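Local structure of Two-component system sensor histidine kinase (Bacteroides thetaiotaomicron, 3OTT) at residues I312-I317 with N324-L329; S570-V573 with G578-I581; E608-L613 with F619-S624; D680-Y683 with E687-K690. The protein probably senses saccharides through the extracellular part described here and passes the signal on by histidine phosphorylation to control transcription. All blocks are in the same frame, centred on the assembly; numbering follows the deposited sequence.

Contact 1: I312-I317 with N324-L329. With TBR (hexatantalum dodecabromide), chain D.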
loop_
_atom_site.group_PDB
_atom_site.type_symbol
_atom_site.label_atom_id
_atom_site.label_comp_id
_atom_site.label_asym_id
_atom_site.label_seq_id
_atom_site.Cartn_x
_atom_site.Cartn_y
_atom_site.Cartn_z
ATOM N N ILE B 312 -14.942 4.615 4.046
ATOM C CA ILE B 312 -14.003 3.540 4.224
ATOM C C ILE B 312 -13.198 3.447 2.923
ATOM O O ILE B 312 -13.802 3.244 1.871
ATOM C CB ILE B 312 -14.788 2.241 4.458
ATOM C CG1 ILE B 312 -15.679 2.415 5.703
ATOM C CG2 ILE B 312 -13.860 1.084 4.507
ATOM C CD1 ILE B 312 -15.517 1.416 6.812
ATOM N N PRO B 313 -11.859 3.663 2.974
ATOM C CA PRO B 313 -11.010 3.512 1.782
ATOM C C PRO B 313 -10.759 2.045 1.567
ATOM O O PRO B 313 -10.819 1.279 2.549
ATOM C CB PRO B 313 -9.696 4.241 2.160
ATOM C CG PRO B 313 -9.653 4.218 3.603
ATOM C CD PRO B 313 -11.112 4.282 4.092
ATOM N N ILE B 314 -10.507 1.647 0.325
ATOM C CA ILE B 314 -10.408 0.217 -0.012
ATOM C C ILE B 314 -9.246 -0.436 0.659
ATOM O O ILE B 314 -9.310 -1.606 0.917
ATOM C CB ILE B 314 -10.057 -0.151 -1.517
ATOM C CG1 ILE B 314 -10.218 0.961 -2.482
ATOM C CG2 ILE B 314 -10.865 -1.361 -2.016
ATOM C CD1 ILE B 314 -10.058 0.404 -3.930
ATOM N N SER B 315 -8.153 0.298 0.836
ATOM C CA SER B 315 -6.975 -0.254 1.443
ATOM C C SER B 315 -7.287 -0.772 2.840
ATOM O O SER B 315 -6.557 -1.583 3.345
ATOM C CB SER B 315 -5.821 0.769 1.518
ATOM O OG SER B 315 -6.217 1.947 2.193
ATOM N N GLN B 316 -8.355 -0.274 3.454
ATOM C CA GLN B 316 -8.760 -0.741 4.774
ATOM C C GLN B 316 -9.338 -2.177 4.687
ATOM O O GLN B 316 -9.394 -2.870 5.674
ATOM C CB GLN B 316 -9.751 0.246 5.449
ATOM C CG GLN B 316 -10.078 -0.083 6.947
ATOM C CD GLN B 316 -11.124 0.835 7.557
ATOM O OE1 GLN B 316 -11.052 2.064 7.439
ATOM N NE2 GLN B 316 -12.096 0.249 8.217
ATOM N N ILE B 317 -9.722 -2.607 3.488
ATOM C CA ILE B 317 -10.298 -3.937 3.237
ATOM C C ILE B 317 -9.460 -5.250 3.017
ATOM O O ILE B 317 -9.442 -6.045 3.936
ATOM C CB ILE B 317 -11.445 -3.837 2.195
ATOM C CG1 ILE B 317 -12.549 -2.894 2.694
ATOM C CG2 ILE B 317 -11.980 -5.199 1.814
ATOM C CD1 ILE B 317 -13.211 -3.216 4.098
ATOM N N ASN B 324 -10.163 1.142 -7.236
ATOM C CA ASN B 324 -11.310 0.614 -7.868
ATOM C C ASN B 324 -12.339 1.675 -7.857
ATOM O O ASN B 324 -12.441 2.370 -6.880
ATOM C CB ASN B 324 -11.855 -0.605 -7.118
ATOM C CG ASN B 324 -12.673 -1.511 -8.018
ATOM O OD1 ASN B 324 -13.162 -1.095 -9.052
ATOM N ND2 ASN B 324 -12.750 -2.770 -7.666
ATOM N N GLN B 325 -13.110 1.825 -8.924
ATOM C CA GLN B 325 -14.335 2.624 -8.884
ATOM C C GLN B 325 -15.555 1.677 -8.799
ATOM O O GLN B 325 -15.803 0.874 -9.708
ATOM C CB GLN B 325 -14.449 3.483 -10.138
ATOM C CG GLN B 325 -15.742 4.359 -10.171
ATOM C CD GLN B 325 -15.561 5.615 -9.372
ATOM O OE1 GLN B 325 -14.476 6.195 -9.368
ATOM N NE2 GLN B 325 -16.622 6.049 -8.681
ATOM N N PHE B 326 -16.334 1.794 -7.733
ATOM C CA PHE B 326 -17.376 0.812 -7.443
ATOM C C PHE B 326 -18.672 1.080 -8.147
ATOM O O PHE B 326 -19.244 2.180 -7.975
ATOM C CB PHE B 326 -17.605 0.690 -5.916
ATOM C CG PHE B 326 -16.421 0.124 -5.170
ATOM C CD1 PHE B 326 -15.708 0.908 -4.301
ATOM C CD2 PHE B 326 -16.029 -1.198 -5.348
ATOM C CE1 PHE B 326 -14.619 0.379 -3.623
ATOM C CE2 PHE B 326 -14.922 -1.734 -4.679
ATOM C CZ PHE B 326 -14.235 -0.955 -3.825
ATOM N N TYR B 327 -19.105 0.108 -8.973
ATOM C CA TYR B 327 -20.350 0.196 -9.733
ATOM C C TYR B 327 -21.451 -0.793 -9.289
ATOM O O TYR B 327 -22.636 -0.592 -9.582
ATOM C CB TYR B 327 -20.121 0.115 -11.265
ATOM C CG TYR B 327 -19.286 1.286 -11.806
ATOM C CD1 TYR B 327 -19.792 2.607 -11.828
ATOM C CD2 TYR B 327 -18.007 1.082 -12.284
ATOM C CE1 TYR B 327 -19.025 3.692 -12.349
ATOM C CE2 TYR B 327 -17.219 2.160 -12.782
ATOM C CZ TYR B 327 -17.753 3.444 -12.835
ATOM O OH TYR B 327 -16.959 4.476 -13.327
ATOM N N SER B 328 -21.053 -1.836 -8.588
ATOM C CA SER B 328 -21.983 -2.851 -8.075
ATOM C C SER B 328 -21.536 -3.261 -6.690
ATOM O O SER B 328 -20.375 -3.659 -6.467
ATOM C CB SER B 328 -22.013 -4.088 -8.941
ATOM O OG SER B 328 -22.223 -3.736 -10.279
ATOM N N LEU B 329 -22.478 -3.104 -5.767
ATOM C CA LEU B 329 -22.351 -3.569 -4.403
ATOM C C LEU B 329 -23.476 -4.582 -4.207
ATOM O O LEU B 329 -24.604 -4.427 -4.743
ATOM C CB LEU B 329 -22.514 -2.404 -3.458
ATOM C CG LEU B 329 -21.705 -1.147 -3.815
ATOM C CD1 LEU B 329 -22.159 0.013 -2.953
ATOM C CD2 LEU B 329 -20.183 -1.364 -3.674
HETATM TA TA1 TBR D . -9.083 2.119 12.591
HETATM TA TA2 TBR D . -9.892 2.258 15.208
HETATM TA TA3 TBR D . -11.243 0.508 13.401
HETATM TA TA4 TBR D . -9.615 -0.500 15.481
HETATM TA TA5 TBR D . -8.778 -0.627 12.815
HETATM TA TA6 TBR D . -7.507 1.133 14.556
HETATM BR BR1 TBR D . -9.859 4.382 13.610
HETATM BR BR2 TBR D . -11.318 2.073 11.254
HETATM BR BR3 TBR D . -8.248 0.684 10.622
HETATM BR BR4 TBR D . -6.565 2.702 12.703
HETATM BR BR5 TBR D . -12.459 2.320 14.853
HETATM BR BR6 TBR D . -11.024 -1.468 11.736
HETATM BR BR7 TBR D . -8.837 -2.729 14.348
HETATM BR BR8 TBR D . -7.268 -0.505 16.584
HETATM BR BR9 TBR D . -10.431 1.012 17.438
HETATM BR BRA TBR D . -12.083 -1.311 15.093
HETATM BR BRB TBR D . -6.211 -0.691 13.226
HETATM BR BRC TBR D . -7.703 3.122 16.234
#
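Ile314 and Asn324 mark the closest backbone approach between 312-317 and 324-329, their CA atoms 7.9 Å apart, so the two segments meet through side chains rather than as paired strands. This is a blade junction in a seven-bladed beta-propeller, the second of the chain: strand 310-313 is the outer strand of the blade that closes the ring, and strand 326-331 is the innermost strand of the next one. Ile314 carries the contact with both of its branches. Its CD1 comes up against the start of 324-329, 3.4 Å from Asn324 N and 3.8 Å from Asn324 CB, the two side chains crossing nearly at a right angle. Its other branch, CG2, sits in the plane of the Phe326 ring at the edge, 3.8 Å from CZ, while CB of Asn324 lies over one face of that ring near the rim. Phe326 and Ile314 both also lean on Ile346 of strand 344-348, in the same blade as Phe326. The amide of Asn324 is turned to other partners: OD1 accepts from Asn343 N and ND2 donates to Gly344 O. Just past Ile314 the chain turns, with Gln316 N bonded to Pro313 O at 3.0 Å. There Gln316 reaches out with CG opposite its own backbone N (chi1 -172°) and the chain extended beyond, which carries the amide to the hexatantalum dodecabromide cluster, a heavy-atom reagent rather than a natural ligand. NE2 donates to Ala352 O and lies 3.6 Å from bromine BR2.

Contact 2: S570-V573 with G578-I581; sequences SIWV and GLWI
Trp572 and Ile581 stand side by side on one face of the hairpin 570-575/578-583, pointing the same way from an antiparallel non-hydrogen-bonded pair. The isoleucine's CG1-CD1 arm lies over one face of the indole: CG1 is 4.0 Å from the centroid of the five-membered ring and 10° off its normal, a CH-pi contact, while Ile581 CD1 sits further toward the rim, 3.8 Å from Trp572 CE2. Trp572 has CG opposite the carbonyl carbon (chi1 -71°), standing the ring up beside its partner. Ile581 CG2 turns back to Ser570 CB at 3.8 Å. Leu579 reaches the other end of the indole obliquely, CD1 to Trp572 CE3 at 4.1 Å. On the opposite face the Val573 and Trp580 side chains come near at CB, 4.5 Å apart, and the Trp580 ring leads off to Phe553. Val573 N to Trp580 O and Trp580 N to Val573 O bond at 2.8 Å each, the second nearly straight at 174°. The hairpin is the middle of a propeller blade; Trp572 and Leu579 reach Val611 and Leu613 of the next. Backbone bonds thus set the register, and apolar carbon laid on an aromatic face makes the side that meets the neighbouring blade.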
loop_
_atom_site.group_PDB
_atom_site.type_symbol
_atom_site.label_atom_id
_atom_site.label_comp_id
_atom_site.label_asym_id
_atom_site.label_seq_id
_atom_site.Cartn_x
_atom_site.Cartn_y
_atom_site.Cartn_z
ATOM N N SER B 570 -38.377 4.890 1.142
ATOM C CA SER B 570 -37.795 5.880 0.281
ATOM C C SER B 570 -37.080 5.268 -0.915
ATOM O O SER B 570 -36.752 4.073 -0.932
ATOM C CB SER B 570 -36.807 6.718 1.104
ATOM O OG SER B 570 -37.497 7.334 2.193
ATOM N N ILE B 571 -36.812 6.109 -1.907
ATOM C CA ILE B 571 -35.757 5.798 -2.833
ATOM C C ILE B 571 -34.541 6.747 -2.770
ATOM O O ILE B 571 -34.690 7.971 -2.765
ATOM C CB ILE B 571 -36.284 5.582 -4.276
ATOM C CG1 ILE B 571 -35.087 5.613 -5.220
ATOM C CG2 ILE B 571 -37.217 6.668 -4.674
ATOM C CD1 ILE B 571 -35.386 5.066 -6.595
ATOM N N TRP B 572 -33.327 6.178 -2.716
ATOM C CA TRP B 572 -32.099 7.002 -2.695
ATOM C C TRP B 572 -31.560 7.144 -4.090
ATOM O O TRP B 572 -31.434 6.175 -4.787
ATOM C CB TRP B 572 -31.001 6.407 -1.789
ATOM C CG TRP B 572 -31.313 6.515 -0.299
ATOM C CD1 TRP B 572 -32.572 6.511 0.286
ATOM C CD2 TRP B 572 -30.368 6.608 0.780
ATOM N NE1 TRP B 572 -32.447 6.632 1.665
ATOM C CE2 TRP B 572 -31.115 6.672 1.992
ATOM C CE3 TRP B 572 -28.975 6.611 0.850
ATOM C CZ2 TRP B 572 -30.510 6.786 3.244
ATOM C CZ3 TRP B 572 -28.357 6.722 2.126
ATOM C CH2 TRP B 572 -29.135 6.799 3.295
ATOM N N VAL B 573 -31.194 8.366 -4.458
ATOM C CA VAL B 573 -30.786 8.695 -5.818
ATOM C C VAL B 573 -29.492 9.482 -5.769
ATOM O O VAL B 573 -29.451 10.620 -5.279
ATOM C CB VAL B 573 -31.887 9.507 -6.553
ATOM C CG1 VAL B 573 -31.543 9.664 -8.067
ATOM C CG2 VAL B 573 -33.195 8.816 -6.443
ATOM N N GLY B 578 -25.151 15.455 -6.140
ATOM C CA GLY B 578 -25.413 15.025 -4.777
ATOM C C GLY B 578 -26.440 13.909 -4.624
ATOM O O GLY B 578 -26.822 13.227 -5.588
ATOM N N LEU B 579 -26.879 13.754 -3.392
ATOM C CA LEU B 579 -27.730 12.685 -2.979
ATOM C C LEU B 579 -29.150 13.197 -2.709
ATOM O O LEU B 579 -29.353 14.111 -1.929
ATOM C CB LEU B 579 -27.143 12.068 -1.702
ATOM C CG LEU B 579 -27.188 10.556 -1.487
ATOM C CD1 LEU B 579 -27.250 10.250 0.062
ATOM C CD2 LEU B 579 -28.305 9.871 -2.166
ATOM N N TRP B 580 -30.127 12.607 -3.381
ATOM C CA TRP B 580 -31.544 12.889 -3.090
ATOM C C TRP B 580 -32.258 11.658 -2.547
ATOM O O TRP B 580 -32.047 10.559 -3.028
ATOM C CB TRP B 580 -32.268 13.379 -4.358
ATOM C CG TRP B 580 -31.670 14.647 -4.868
ATOM C CD1 TRP B 580 -30.440 14.803 -5.460
ATOM C CD2 TRP B 580 -32.236 15.953 -4.764
ATOM N NE1 TRP B 580 -30.215 16.123 -5.732
ATOM C CE2 TRP B 580 -31.307 16.852 -5.329
ATOM C CE3 TRP B 580 -33.441 16.448 -4.252
ATOM C CZ2 TRP B 580 -31.553 18.213 -5.418
ATOM C CZ3 TRP B 580 -33.695 17.792 -4.328
ATOM C CH2 TRP B 580 -32.752 18.669 -4.914
ATOM N N ILE B 581 -33.108 11.879 -1.563
ATOM C CA ILE B 581 -33.974 10.880 -0.996
ATOM C C ILE B 581 -35.446 11.251 -1.301
ATOM O O ILE B 581 -35.890 12.359 -0.992
ATOM C CB ILE B 581 -33.782 10.863 0.525
ATOM C CG1 ILE B 581 -32.318 10.540 0.865
ATOM C CG2 ILE B 581 -34.828 9.907 1.222
ATOM C CD1 ILE B 581 -32.061 10.302 2.414
#

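Contact 3: E608-L613 with F619-S624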
loop_
_atom_site.group_PDB
_atom_site.type_symbol
_atom_site.label_atom_id
_atom_site.label_comp_id
_atom_site.label_asym_id
_atom_site.label_seq_id
_atom_site.Cartn_x
_atom_site.Cartn_y
_atom_site.Cartn_z
ATOM N N GLU B 608 -28.303 -5.080 8.575
ATOM C CA GLU B 608 -27.529 -4.149 9.406
ATOM C C GLU B 608 -28.194 -2.786 9.517
ATOM O O GLU B 608 -27.607 -1.854 10.055
ATOM C CB GLU B 608 -26.092 -4.005 8.885
ATOM C CG GLU B 608 -25.308 -5.312 8.774
ATOM C CD GLU B 608 -24.913 -5.925 10.108
ATOM O OE1 GLU B 608 -24.830 -5.183 11.135
ATOM O OE2 GLU B 608 -24.675 -7.172 10.115
ATOM N N ASP B 609 -29.401 -2.667 8.961
ATOM C CA ASP B 609 -30.049 -1.365 8.752
ATOM C C ASP B 609 -29.066 -0.237 8.322
ATOM O O ASP B 609 -28.934 0.800 9.001
ATOM C CB ASP B 609 -30.816 -0.979 10.023
ATOM C CG ASP B 609 -31.783 0.165 9.801
ATOM O OD1 ASP B 609 -31.922 0.594 8.630
ATOM O OD2 ASP B 609 -32.383 0.639 10.813
ATOM N N CYS B 610 -28.340 -0.456 7.233
ATOM C CA CYS B 610 -27.459 0.586 6.745
ATOM C C CYS B 610 -27.332 0.596 5.217
ATOM O O CYS B 610 -27.765 -0.332 4.542
ATOM C CB CYS B 610 -26.108 0.450 7.408
ATOM S SG CYS B 610 -25.308 -0.983 6.829
ATOM N N VAL B 611 -26.760 1.676 4.689
ATOM C CA VAL B 611 -26.597 1.894 3.242
ATOM C C VAL B 611 -25.113 2.071 2.883
ATOM O O VAL B 611 -24.405 2.846 3.506
ATOM C CB VAL B 611 -27.406 3.126 2.760
ATOM C CG1 VAL B 611 -27.229 3.354 1.224
ATOM C CG2 VAL B 611 -28.873 2.954 3.096
ATOM N N TYR B 612 -24.661 1.318 1.885
ATOM C CA TYR B 612 -23.298 1.411 1.338
ATOM C C TYR B 612 -23.322 2.288 0.104
ATOM O O TYR B 612 -24.176 2.091 -0.790
ATOM C CB TYR B 612 -22.756 0.022 0.984
ATOM C CG TYR B 612 -22.627 -0.829 2.239
ATOM C CD1 TYR B 612 -21.477 -0.788 3.035
ATOM C CD2 TYR B 612 -23.656 -1.640 2.649
ATOM C CE1 TYR B 612 -21.376 -1.534 4.193
ATOM C CE2 TYR B 612 -23.544 -2.430 3.837
ATOM C CZ TYR B 612 -22.425 -2.347 4.594
ATOM O OH TYR B 612 -22.348 -3.104 5.735
ATOM N N LEU B 613 -22.383 3.230 0.041
ATOM C CA LEU B 613 -22.377 4.178 -1.053
ATOM C C LEU B 613 -21.016 4.058 -1.761
ATOM O O LEU B 613 -19.982 4.444 -1.218
ATOM C CB LEU B 613 -22.643 5.578 -0.536
ATOM C CG LEU B 613 -23.957 5.801 0.233
ATOM C CD1 LEU B 613 -23.821 5.648 1.776
ATOM C CD2 LEU B 613 -24.529 7.187 -0.107
ATOM N N PHE B 619 -15.929 3.355 -0.067
ATOM C CA PHE B 619 -17.354 3.434 0.019
ATOM C C PHE B 619 -17.765 4.094 1.330
ATOM O O PHE B 619 -17.087 3.970 2.341
ATOM C CB PHE B 619 -17.996 2.041 -0.092
ATOM C CG PHE B 619 -17.544 1.089 0.965
ATOM C CD1 PHE B 619 -16.450 0.286 0.755
ATOM C CD2 PHE B 619 -18.207 1.023 2.200
ATOM C CE1 PHE B 619 -15.996 -0.574 1.751
ATOM C CE2 PHE B 619 -17.801 0.139 3.183
ATOM C CZ PHE B 619 -16.690 -0.658 2.967
ATOM N N GLY B 620 -18.889 4.787 1.310
ATOM C CA GLY B 620 -19.450 5.313 2.562
ATOM C C GLY B 620 -20.424 4.320 3.174
ATOM O O GLY B 620 -20.966 3.439 2.504
ATOM N N ILE B 621 -20.645 4.465 4.461
ATOM C CA ILE B 621 -21.662 3.691 5.146
ATOM C C ILE B 621 -22.468 4.701 5.894
ATOM O O ILE B 621 -21.907 5.626 6.487
ATOM C CB ILE B 621 -21.085 2.736 6.176
ATOM C CG1 ILE B 621 -20.020 1.830 5.561
ATOM C CG2 ILE B 621 -22.184 1.889 6.785
ATOM C CD1 ILE B 621 -19.312 0.941 6.634
ATOM N N SER B 622 -23.772 4.515 5.888
ATOM C CA SER B 622 -24.678 5.438 6.516
ATOM C C SER B 622 -25.864 4.630 7.036
ATOM O O SER B 622 -26.260 3.646 6.411
ATOM C CB SER B 622 -25.120 6.475 5.488
ATOM O OG SER B 622 -26.072 7.381 6.009
ATOM N N HIS B 623 -26.404 5.020 8.191
ATOM C CA HIS B 623 -27.732 4.552 8.591
ATOM C C HIS B 623 -28.791 5.031 7.602
ATOM O O HIS B 623 -28.625 6.048 6.950
ATOM C CB HIS B 623 -28.125 5.097 9.961
ATOM C CG HIS B 623 -27.259 4.640 11.088
ATOM N ND1 HIS B 623 -26.658 5.524 11.963
ATOM C CD2 HIS B 623 -26.914 3.399 11.507
ATOM C CE1 HIS B 623 -25.982 4.845 12.875
ATOM N NE2 HIS B 623 -26.117 3.554 12.616
ATOM N N SER B 624 -29.900 4.310 7.549
ATOM C CA SER B 624 -31.046 4.653 6.710
ATOM C C SER B 624 -31.735 5.954 7.049
ATOM O O SER B 624 -32.216 6.673 6.159
ATOM C CB SER B 624 -32.048 3.542 6.823
ATOM O OG SER B 624 -31.437 2.416 6.250
#
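Val611 and Ser622 make the straightest of the backbone bonds that join 608-613 to 619-624, Val611 N to Ser622 O at 2.7 Å and 166°, with a longer return bond from Ser622 N to Val611 O. Leu613 and Gly620 bond likewise both ways. The hairpin belongs to the closing blade of the second propeller, where strand 310-313 completes the sheet.

Apolar packing lies on the face of Tyr612, Phe619 and Ile621. Phe619 CE2 meets the edge of the tyrosine ring at Tyr612 CD1, 3.8 Å away, the ring planes 60° apart; Ile621 CG1 approaches Tyr612 CE1 at 3.9 Å.

Charge gathers at the open end of the hairpin, where Asp609 begins a G1 bulge against Asp605. Asp609 sets CG anti to its N (chi1 -166°), which brings the carboxylate over to Ser624. Ser624 OG donates to Asp609 OD1 (3.0 Å), nearly in line with the C-O bond, and Lys568 salt-bridges the same oxygen. Cutting Asp609 back to an alanine would probably deprive Lys568 of this countercharge and let the Ser624 hydroxyl turn. With Ser624 and Lys568 on OD1, and a long, weak ion pair from OD2 to Arg731, the negative charge is likely to be well compensated.

Contact 4: D680-Y683 with E687-K690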
loop_
_atom_site.group_PDB
_atom_site.type_symbol
_atom_site.label_atom_id
_atom_site.label_comp_id
_atom_site.label_asym_id
_atom_site.label_seq_id
_atom_site.Cartn_x
_atom_site.Cartn_y
_atom_site.Cartn_z
ATOM N N ASP B 680 -15.471 0.006 24.936
ATOM C CA ASP B 680 -15.246 -0.161 23.520
ATOM C C ASP B 680 -14.648 1.144 22.922
ATOM O O ASP B 680 -14.719 1.389 21.710
ATOM C CB ASP B 680 -16.539 -0.545 22.816
ATOM C CG ASP B 680 -17.685 0.518 22.981
ATOM O OD1 ASP B 680 -17.578 1.531 23.754
ATOM O OD2 ASP B 680 -18.748 0.299 22.329
ATOM N N LEU B 681 -14.047 1.956 23.784
ATOM C CA LEU B 681 -13.305 3.191 23.367
ATOM C C LEU B 681 -14.228 4.169 22.653
ATOM O O LEU B 681 -14.001 4.481 21.515
ATOM C CB LEU B 681 -12.119 2.865 22.442
ATOM C CG LEU B 681 -11.066 1.805 22.868
ATOM C CD1 LEU B 681 -10.007 1.701 21.707
ATOM C CD2 LEU B 681 -10.372 2.073 24.170
ATOM N N PRO B 682 -15.306 4.604 23.305
ATOM C CA PRO B 682 -16.279 5.445 22.613
ATOM C C PRO B 682 -15.878 6.971 22.541
ATOM O O PRO B 682 -16.703 7.864 22.687
ATOM C CB PRO B 682 -17.541 5.230 23.437
ATOM C CG PRO B 682 -17.025 5.067 24.867
ATOM C CD PRO B 682 -15.678 4.346 24.714
ATOM N N TYR B 683 -14.620 7.254 22.244
ATOM C CA TYR B 683 -14.170 8.627 22.033
ATOM C C TYR B 683 -15.067 9.459 21.120
ATOM O O TYR B 683 -15.342 10.627 21.421
ATOM C CB TYR B 683 -12.756 8.630 21.469
ATOM C CG TYR B 683 -11.789 7.835 22.318
ATOM C CD1 TYR B 683 -11.742 7.991 23.712
ATOM C CD2 TYR B 683 -10.956 6.889 21.733
ATOM C CE1 TYR B 683 -10.877 7.222 24.505
ATOM C CE2 TYR B 683 -10.099 6.114 22.495
ATOM C CZ TYR B 683 -10.047 6.303 23.893
ATOM O OH TYR B 683 -9.145 5.537 24.618
ATOM N N GLU B 687 -23.687 9.659 22.470
ATOM C CA GLU B 687 -24.256 8.678 23.400
ATOM C C GLU B 687 -23.385 7.429 23.468
ATOM O O GLU B 687 -22.930 6.965 22.430
ATOM C CB GLU B 687 -25.693 8.274 22.964
ATOM C CG GLU B 687 -26.721 9.427 22.772
ATOM C CD GLU B 687 -28.200 8.949 22.677
ATOM O OE1 GLU B 687 -28.468 7.826 22.159
ATOM O OE2 GLU B 687 -29.103 9.697 23.123
ATOM N N LYS B 688 -23.169 6.879 24.673
ATOM C CA LYS B 688 -22.455 5.609 24.847
ATOM C C LYS B 688 -23.288 4.409 24.393
ATOM O O LYS B 688 -24.483 4.467 24.354
ATOM C CB LYS B 688 -22.120 5.369 26.308
ATOM C CG LYS B 688 -21.382 6.476 27.016
ATOM C CD LYS B 688 -19.911 6.445 26.780
ATOM C CE LYS B 688 -19.199 7.049 27.979
ATOM N NZ LYS B 688 -19.172 8.495 27.906
ATOM N N ASN B 689 -22.660 3.289 24.098
ATOM C CA ASN B 689 -23.403 2.071 23.838
ATOM C C ASN B 689 -23.912 1.387 25.162
ATOM O O ASN B 689 -23.494 1.746 26.262
ATOM C CB ASN B 689 -22.527 1.129 23.026
ATOM C CG ASN B 689 -22.282 1.646 21.600
ATOM O OD1 ASN B 689 -23.213 1.976 20.888
ATOM N ND2 ASN B 689 -21.023 1.716 21.196
ATOM N N LYS B 690 -24.789 0.401 25.009
ATOM C CA LYS B 690 -25.381 -0.362 26.099
ATOM C C LYS B 690 -24.863 -1.790 26.074
ATOM O O LYS B 690 -24.731 -2.386 25.010
ATOM C CB LYS B 690 -26.904 -0.333 25.971
ATOM C CG LYS B 690 -27.506 0.987 26.439
ATOM C CD LYS B 690 -28.952 1.198 25.957
ATOM C CE LYS B 690 -29.488 2.533 26.527
ATOM N NZ LYS B 690 -30.841 2.961 25.986
#
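Asp680 and Asn689 provide the single hydrogen bond between 680-683 and 687-690, two parts of one loop in the Y_Y_Y domain, a beta-sandwich of the E-set class. Asn689 ND2 donates to Asp680 OD2 at 2.9 Å with an angle of 153°, arriving on the syn side of the carboxylate and somewhat out of its plane. The side chains cross at about a right angle, and carboxylate and amide planes are turned 75° apart. Asp680 places CG between its own N and carbonyl carbon (chi1 60°), swinging the acid across to the asparagine. Its backbone O is held separately by Arg634, a residue of the hexatantalum dodecabromide pocket.

The apolar part is a single touch, Pro682 CG against Lys688 CD at 3.7 Å. The lysine chain bends at chi2 and again at chi4, and its ammonium makes a cation-pi contact with Tyr49, on which Pro682 also packs. Tyr683 extends the join to the first propeller, its OH bonded to Tyr46 O and Ile35 N.

Asp680 OD1 is buried and has no partner in the model. Replacing the acid by an alanine would probably leave Asn689 ND2 without its acceptor and the asparagine amide free to rotate. One oxygen gripped once and the other buried without a donor suggest that the carboxylate pays a desolvation cost, which might raise its pKa.

All four contacts lie in series along the chain, none enclosing or crossing another. Contact 1 closes a loop where the second propeller begins, leading from the outer strand of its closing blade into the next. Most of the ring follows before contact 2 closes the hairpin in mid-blade, one blade before the closing one. Contact 3 closes the hairpin 610-615/618-623 of the closing blade and ties back to contact 1, since strands 310-313 and 618-623 are neighbours and Ile312 N probably bonds to Phe619 O. Contacts 2 and 3 touch, Trp572 CZ2 packing on Ser624 O. Contact 4 stands apart, about 9 Å from contact 3 at the nearest atoms, closing a loop of the C-terminal sandwich.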